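Local coordinates for protein probable porin (Pseudomonas aeruginosa, PDB 4FSP) that probably forms a beta-barrel channel of the OprD porin family that lets small solutes cross the outer membrane, at residues A[223-228]-A[292-297]; A[247-252]-A[262-267]. All coordinates share one frame; numbering follows the deposited sequence.

Contact 1. Residues A[223-228]-A[292-297]. With C8E ((hydroxyethyloxy)tri(ethyloxy)octane), chain I.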
loop_
_atom_site.group_PDB
_atom_site.type_symbol
_atom_site.label_atom_id
_atom_site.label_comp_id
_atom_site.label_asym_id
_atom_site.label_seq_id
_atom_site.Cartn_x
_atom_site.Cartn_y
_atom_site.Cartn_z
ATOM N N TYR A 223 -2.172 18.964 -5.696
ATOM C CA TYR A 223 -3.432 18.340 -6.088
ATOM C C TYR A 223 -4.265 17.927 -4.887
ATOM O O TYR A 223 -3.741 17.737 -3.788
ATOM C CB TYR A 223 -3.190 17.110 -6.974
ATOM C CG TYR A 223 -2.678 15.906 -6.218
ATOM C CD1 TYR A 223 -1.321 15.743 -5.990
ATOM C CD2 TYR A 223 -3.550 14.930 -5.721
ATOM C CE1 TYR A 223 -0.828 14.646 -5.287
ATOM C CE2 TYR A 223 -3.064 13.818 -5.022
ATOM C CZ TYR A 223 -1.699 13.688 -4.813
ATOM O OH TYR A 223 -1.190 12.607 -4.126
ATOM N N ALA A 224 -5.566 17.784 -5.120
ATOM C CA ALA A 224 -6.489 17.203 -4.156
ATOM C C ALA A 224 -7.127 16.017 -4.844
ATOM O O ALA A 224 -7.407 16.076 -6.039
ATOM C CB ALA A 224 -7.567 18.202 -3.760
ATOM N N GLN A 225 -7.367 14.944 -4.100
ATOM C CA GLN A 225 -8.002 13.763 -4.670
ATOM C C GLN A 225 -9.171 13.324 -3.800
ATOM O O GLN A 225 -9.038 13.227 -2.584
ATOM C CB GLN A 225 -6.980 12.637 -4.805
ATOM C CG GLN A 225 -7.532 11.262 -5.173
ATOM C CD GLN A 225 -6.396 10.277 -5.486
ATOM O OE1 GLN A 225 -6.193 9.279 -4.776
ATOM N NE2 GLN A 225 -5.642 10.568 -6.545
ATOM N N HIS A 226 -10.322 13.089 -4.428
ATOM C CA HIS A 226 -11.479 12.542 -3.725
ATOM C C HIS A 226 -11.561 11.062 -4.057
ATOM O O HIS A 226 -11.397 10.677 -5.212
ATOM C CB HIS A 226 -12.778 13.232 -4.172
ATOM C CG HIS A 226 -12.854 14.685 -3.817
ATOM N ND1 HIS A 226 -13.359 15.135 -2.613
ATOM C CD2 HIS A 226 -12.511 15.796 -4.512
ATOM C CE1 HIS A 226 -13.313 16.452 -2.581
ATOM N NE2 HIS A 226 -12.805 16.884 -3.725
ATOM N N PHE A 227 -11.804 10.235 -3.047
ATOM C CA PHE A 227 -11.948 8.796 -3.258
ATOM C C PHE A 227 -13.285 8.322 -2.730
ATOM O O PHE A 227 -13.704 8.728 -1.636
ATOM C CB PHE A 227 -10.837 8.022 -2.524
ATOM C CG PHE A 227 -11.085 6.539 -2.452
ATOM C CD1 PHE A 227 -11.827 5.982 -1.405
ATOM C CD2 PHE A 227 -10.598 5.695 -3.440
ATOM C CE1 PHE A 227 -12.067 4.606 -1.349
ATOM C CE2 PHE A 227 -10.836 4.308 -3.387
ATOM C CZ PHE A 227 -11.569 3.765 -2.337
ATOM N N LEU A 228 -13.926 7.415 -3.470
ATOM C CA LEU A 228 -15.155 6.768 -3.003
ATOM C C LEU A 228 -15.058 5.306 -3.353
ATOM O O LEU A 228 -14.738 4.962 -4.490
ATOM C CB LEU A 228 -16.399 7.374 -3.664
ATOM C CG LEU A 228 -17.748 6.812 -3.193
ATOM C CD1 LEU A 228 -17.962 7.100 -1.694
ATOM C CD2 LEU A 228 -18.899 7.405 -4.008
ATOM N N GLY A 292 -3.099 11.309 -15.973
ATOM C CA GLY A 292 -3.048 10.033 -15.289
ATOM C C GLY A 292 -3.317 10.185 -13.800
ATOM O O GLY A 292 -3.635 11.279 -13.321
ATOM N N PHE A 293 -3.172 9.083 -13.071
ATOM C CA PHE A 293 -3.549 9.004 -11.676
ATOM C C PHE A 293 -2.413 9.479 -10.763
ATOM O O PHE A 293 -1.339 8.886 -10.741
ATOM C CB PHE A 293 -3.901 7.555 -11.345
ATOM C CG PHE A 293 -4.360 7.351 -9.927
ATOM C CD1 PHE A 293 -5.677 7.630 -9.551
ATOM C CD2 PHE A 293 -3.485 6.878 -8.971
ATOM C CE1 PHE A 293 -6.098 7.449 -8.229
ATOM C CE2 PHE A 293 -3.906 6.679 -7.645
ATOM C CZ PHE A 293 -5.210 6.969 -7.273
ATOM N N PRO A 294 -2.658 10.541 -9.986
ATOM C CA PRO A 294 -1.594 11.051 -9.120
ATOM C C PRO A 294 -1.572 10.355 -7.772
ATOM O O PRO A 294 -2.616 9.922 -7.240
ATOM C CB PRO A 294 -1.989 12.513 -8.914
ATOM C CG PRO A 294 -3.489 12.480 -8.924
ATOM C CD PRO A 294 -3.893 11.339 -9.874
ATOM N N TYR A 295 -0.362 10.256 -7.232
ATOM C CA TYR A 295 -0.103 9.730 -5.893
ATOM C C TYR A 295 1.300 10.139 -5.455
ATOM O O TYR A 295 2.082 10.620 -6.271
ATOM C CB TYR A 295 -0.300 8.213 -5.841
ATOM C CG TYR A 295 0.475 7.357 -6.853
ATOM C CD1 TYR A 295 0.126 7.327 -8.206
ATOM C CD2 TYR A 295 1.493 6.510 -6.429
ATOM C CE1 TYR A 295 0.804 6.512 -9.102
ATOM C CE2 TYR A 295 2.171 5.698 -7.316
ATOM C CZ TYR A 295 1.818 5.694 -8.646
ATOM O OH TYR A 295 2.498 4.880 -9.521
ATOM N N LEU A 296 1.616 9.979 -4.174
ATOM C CA LEU A 296 2.870 10.533 -3.649
ATOM C C LEU A 296 4.070 9.630 -3.937
ATOM O O LEU A 296 3.941 8.398 -3.971
ATOM C CB LEU A 296 2.774 10.765 -2.139
ATOM C CG LEU A 296 1.618 11.651 -1.669
ATOM C CD1 LEU A 296 1.482 11.623 -0.147
ATOM C CD2 LEU A 296 1.810 13.065 -2.180
ATOM N N GLU A 297 5.231 10.247 -4.146
ATOM C CA GLU A 297 6.496 9.517 -4.112
ATOM C C GLU A 297 6.594 8.698 -2.823
ATOM O O GLU A 297 6.202 9.166 -1.739
ATOM C CB GLU A 297 7.680 10.489 -4.157
ATOM C CG GLU A 297 7.819 11.261 -5.454
ATOM C CD GLU A 297 9.139 12.009 -5.533
ATOM O OE1 GLU A 297 9.928 11.937 -4.562
ATOM O OE2 GLU A 297 9.397 12.669 -6.564
HETATM C C4 C8E I . -19.233 11.728 3.825
HETATM C C5 C8E I . -18.715 12.328 2.527
HETATM C C6 C8E I . -18.187 13.749 2.693
HETATM C C7 C8E I . -17.983 14.340 1.303
HETATM C C8 C8E I . -17.442 15.764 1.314
HETATM O O9 C8E I . -16.954 16.092 0.025
HETATM C C10 C8E I . -16.868 17.487 -0.198
HETATM C C11 C8E I . -16.144 17.742 -1.514
HETATM O O12 C8E I . -15.835 19.111 -1.702
HETATM O O HOH W 1 -3.470 8.813 -4.771
#
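Tyr223 and Gln225 reach Pro294 by different torsions. Tyr223 has CG between its backbone N and carbonyl carbon (chi1 74°), which brings its ring over the proline. Gln225 has CG opposite the backbone N (chi1 170°) and an extended chain, which carries its amide to the same loop. Pro294 CB sits over one face of the Tyr223 ring, 4.1 Å from the centroid, a CH-pi contact. At the far end of the ring, Tyr223 OH packs on Leu296 CD2 at 3.6 Å. Strand 223-235 belongs to the beta-barrel wall of this OprD-family porin. Residues 292-297 are part of the long loop after strand 278-288, and here that loop lies against the inner side of the wall. Gln225 NE2 donates to Pro294 O at 3.2 Å. The bond is bent, 144° at the hydrogen, and the donor lies off the carbonyl plane. NE2 is also hydrogen-bonded to Ser250 OG. A water donates to Gln225 OE1 and to Pro294 O, both at 2.8 Å, a second link. Phe293 CZ packs 3.5 Å from Gln225 OE1. On the other side of the strand, His226 CE1 touches C11 of the bound detergent C8E at 3.3 Å.

Contact 2. Residues A[247-252]-A[262-267]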
loop_
_atom_site.group_PDB
_atom_site.type_symbol
_atom_site.label_atom_id
_atom_site.label_comp_id
_atom_site.label_asym_id
_atom_site.label_seq_id
_atom_site.Cartn_x
_atom_site.Cartn_y
_atom_site.Cartn_z
ATOM N N LEU A 247 -13.720 4.744 -7.150
ATOM C CA LEU A 247 -13.767 5.924 -8.006
ATOM C C LEU A 247 -12.917 6.998 -7.354
ATOM O O LEU A 247 -13.008 7.208 -6.136
ATOM C CB LEU A 247 -15.206 6.444 -8.148
ATOM C CG LEU A 247 -16.208 5.541 -8.875
ATOM C CD1 LEU A 247 -17.621 6.108 -8.766
ATOM C CD2 LEU A 247 -15.820 5.435 -10.329
ATOM N N ALA A 248 -12.096 7.684 -8.144
ATOM C CA ALA A 248 -11.340 8.797 -7.586
ATOM C C ALA A 248 -11.331 9.972 -8.550
ATOM O O ALA A 248 -11.339 9.782 -9.768
ATOM C CB ALA A 248 -9.906 8.367 -7.214
ATOM N N LEU A 249 -11.340 11.181 -7.992
ATOM C CA LEU A 249 -11.335 12.413 -8.781
ATOM C C LEU A 249 -10.205 13.301 -8.298
ATOM O O LEU A 249 -10.132 13.630 -7.106
ATOM C CB LEU A 249 -12.661 13.165 -8.638
ATOM C CG LEU A 249 -12.689 14.572 -9.260
ATOM C CD1 LEU A 249 -12.630 14.460 -10.764
ATOM C CD2 LEU A 249 -13.934 15.354 -8.850
ATOM N N SER A 250 -9.308 13.672 -9.209
ATOM C CA SER A 250 -8.130 14.447 -8.814
ATOM C C SER A 250 -8.019 15.690 -9.671
ATOM O O SER A 250 -8.220 15.638 -10.888
ATOM C CB SER A 250 -6.858 13.611 -8.975
ATOM O OG SER A 250 -7.028 12.312 -8.415
ATOM N N ARG A 251 -7.689 16.808 -9.032
ATOM C CA ARG A 251 -7.577 18.080 -9.720
ATOM C C ARG A 251 -6.443 18.834 -9.059
ATOM O O ARG A 251 -6.167 18.618 -7.878
ATOM C CB ARG A 251 -8.891 18.861 -9.587
ATOM C CG ARG A 251 -9.184 19.790 -10.760
ATOM C CD ARG A 251 -9.553 21.192 -10.290
ATOM N NE ARG A 251 -8.911 22.225 -11.101
ATOM C CZ ARG A 251 -8.911 23.521 -10.804
ATOM N NH1 ARG A 251 -9.522 23.951 -9.707
ATOM N NH2 ARG A 251 -8.296 24.386 -11.601
ATOM N N ASP A 252 -5.768 19.702 -9.808
ATOM C CA ASP A 252 -4.711 20.516 -9.221
ATOM C C ASP A 252 -5.353 21.466 -8.235
ATOM O O ASP A 252 -6.560 21.710 -8.310
ATOM C CB ASP A 252 -4.007 21.337 -10.290
ATOM C CG ASP A 252 -4.976 22.115 -11.131
ATOM O OD1 ASP A 252 -5.586 21.507 -12.048
ATOM O OD2 ASP A 252 -5.139 23.326 -10.868
ATOM N N ASP A 262 -6.238 16.933 -14.222
ATOM C CA ASP A 262 -7.619 16.472 -14.217
ATOM C C ASP A 262 -7.623 14.960 -14.448
ATOM O O ASP A 262 -7.412 14.486 -15.558
ATOM C CB ASP A 262 -8.440 17.222 -15.285
ATOM C CG ASP A 262 -9.796 16.575 -15.568
ATOM O OD1 ASP A 262 -10.421 15.995 -14.653
ATOM O OD2 ASP A 262 -10.247 16.653 -16.730
ATOM N N ASN A 263 -7.834 14.202 -13.379
ATOM C CA ASN A 263 -7.878 12.757 -13.500
ATOM C C ASN A 263 -9.118 12.202 -12.838
ATOM O O ASN A 263 -9.436 12.547 -11.691
ATOM C CB ASN A 263 -6.607 12.117 -12.930
ATOM C CG ASN A 263 -6.660 10.599 -12.928
ATOM O OD1 ASN A 263 -6.949 9.979 -11.898
ATOM N ND2 ASN A 263 -6.353 9.986 -14.070
ATOM N N ARG A 264 -9.846 11.390 -13.600
ATOM C CA ARG A 264 -10.984 10.637 -13.090
ATOM C C ARG A 264 -10.668 9.188 -13.309
ATOM O O ARG A 264 -10.476 8.740 -14.440
ATOM C CB ARG A 264 -12.254 10.956 -13.864
ATOM C CG ARG A 264 -12.720 12.358 -13.707
ATOM C CD ARG A 264 -12.541 13.153 -14.972
ATOM N NE ARG A 264 -13.300 14.397 -14.856
ATOM C CZ ARG A 264 -13.218 15.409 -15.696
ATOM N NH1 ARG A 264 -12.411 15.341 -16.742
ATOM N NH2 ARG A 264 -13.945 16.487 -15.495
ATOM N N SER A 265 -10.647 8.453 -12.217
ATOM C CA SER A 265 -10.142 7.108 -12.210
ATOM C C SER A 265 -11.241 6.138 -11.805
ATOM O O SER A 265 -11.988 6.388 -10.845
ATOM C CB SER A 265 -8.989 7.048 -11.181
ATOM O OG SER A 265 -8.810 5.734 -10.696
ATOM N N PHE A 266 -11.349 5.034 -12.531
ATOM C CA PHE A 266 -12.121 3.907 -12.030
ATOM C C PHE A 266 -11.192 2.714 -11.962
ATOM O O PHE A 266 -10.358 2.516 -12.846
ATOM C CB PHE A 266 -13.325 3.529 -12.919
ATOM C CG PHE A 266 -13.987 2.220 -12.495
ATOM C CD1 PHE A 266 -14.992 2.202 -11.522
ATOM C CD2 PHE A 266 -13.562 1.007 -13.021
ATOM C CE1 PHE A 266 -15.576 0.985 -11.107
ATOM C CE2 PHE A 266 -14.139 -0.210 -12.607
ATOM C CZ PHE A 266 -15.149 -0.215 -11.654
ATOM N N SER A 267 -11.374 1.898 -10.935
ATOM C CA SER A 267 -10.534 0.741 -10.712
ATOM C C SER A 267 -11.342 -0.198 -9.841
ATOM O O SER A 267 -11.772 0.169 -8.747
ATOM C CB SER A 267 -9.267 1.168 -9.978
ATOM O OG SER A 267 -8.353 0.095 -9.865
HETATM O O HOH W 2 -8.255 10.513 -9.439
HETATM O O HOH W 3 -10.422 17.075 -12.009
#
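Backbone hydrogen bonds join Ala248 to Ser265 and Ser250 to Asn263, two in each antiparallel hydrogen-bonded pair. Ser250 N to Asn263 O is the shortest, 2.7 Å. In the non-hydrogen-bonded pairs, CA-H groups face carbonyl oxygens, as with Leu247 CA and Ser265 O at 3.4 Å. The segments are the two arms of a beta hairpin, strands 240-252 and 262-273, in the barrel wall. The axes of segments 247-252 and 262-267 approach to 4.8 Å, at 168° between their directions. Side chains alternate between the two faces of the wall. Apolar contacts lie on the Leu247 and Leu249 face. Leu247 CD2 meets the edge of the Phe266 ring, in its plane, 3.5 Å from CD1. Leu249 CD1 lies 3.6 Å from Arg264 CG, the two side chains running side by side. The Arg264 chain bends at chi2 (110°), and its guanidinium forms a salt bridge with Asp262 that is modelled doubtfully short. Waters add polar bridges. One donates to Ser250 O and to Asp262 OD1, both at 2.9 Å. Another, on the Ala248 and Ser265 face, donates to Asn263 OD1 at 2.8 Å and lies doubtfully close to Ser250 OG. Asn263 ND2 is hydrogen-bonded to the backbone O of His291.

Overall arrangement
Both contacts build on neighbouring strands of the barrel wall. Strand 223-235 of contact 1 pairs with strand 240-252 of contact 2, and His226 N probably bonds Leu249 O. The contact centres are about 7 Å apart. Contact 1 is buried and joins the wall to a loop through side chains, a loop backbone carbonyl and one water. Contact 2 is partly buried and joins two wall strands mainly through backbone bonds. Its leucines are exposed on one face, while Ser250 and Asn263 are buried on the other. That second face meets contact 1: Phe293 packs on Ala248, Asn263 and Ser265, and Pro294 on Ser250 and Asn263. The outward His226 and Leu228 touch detergent.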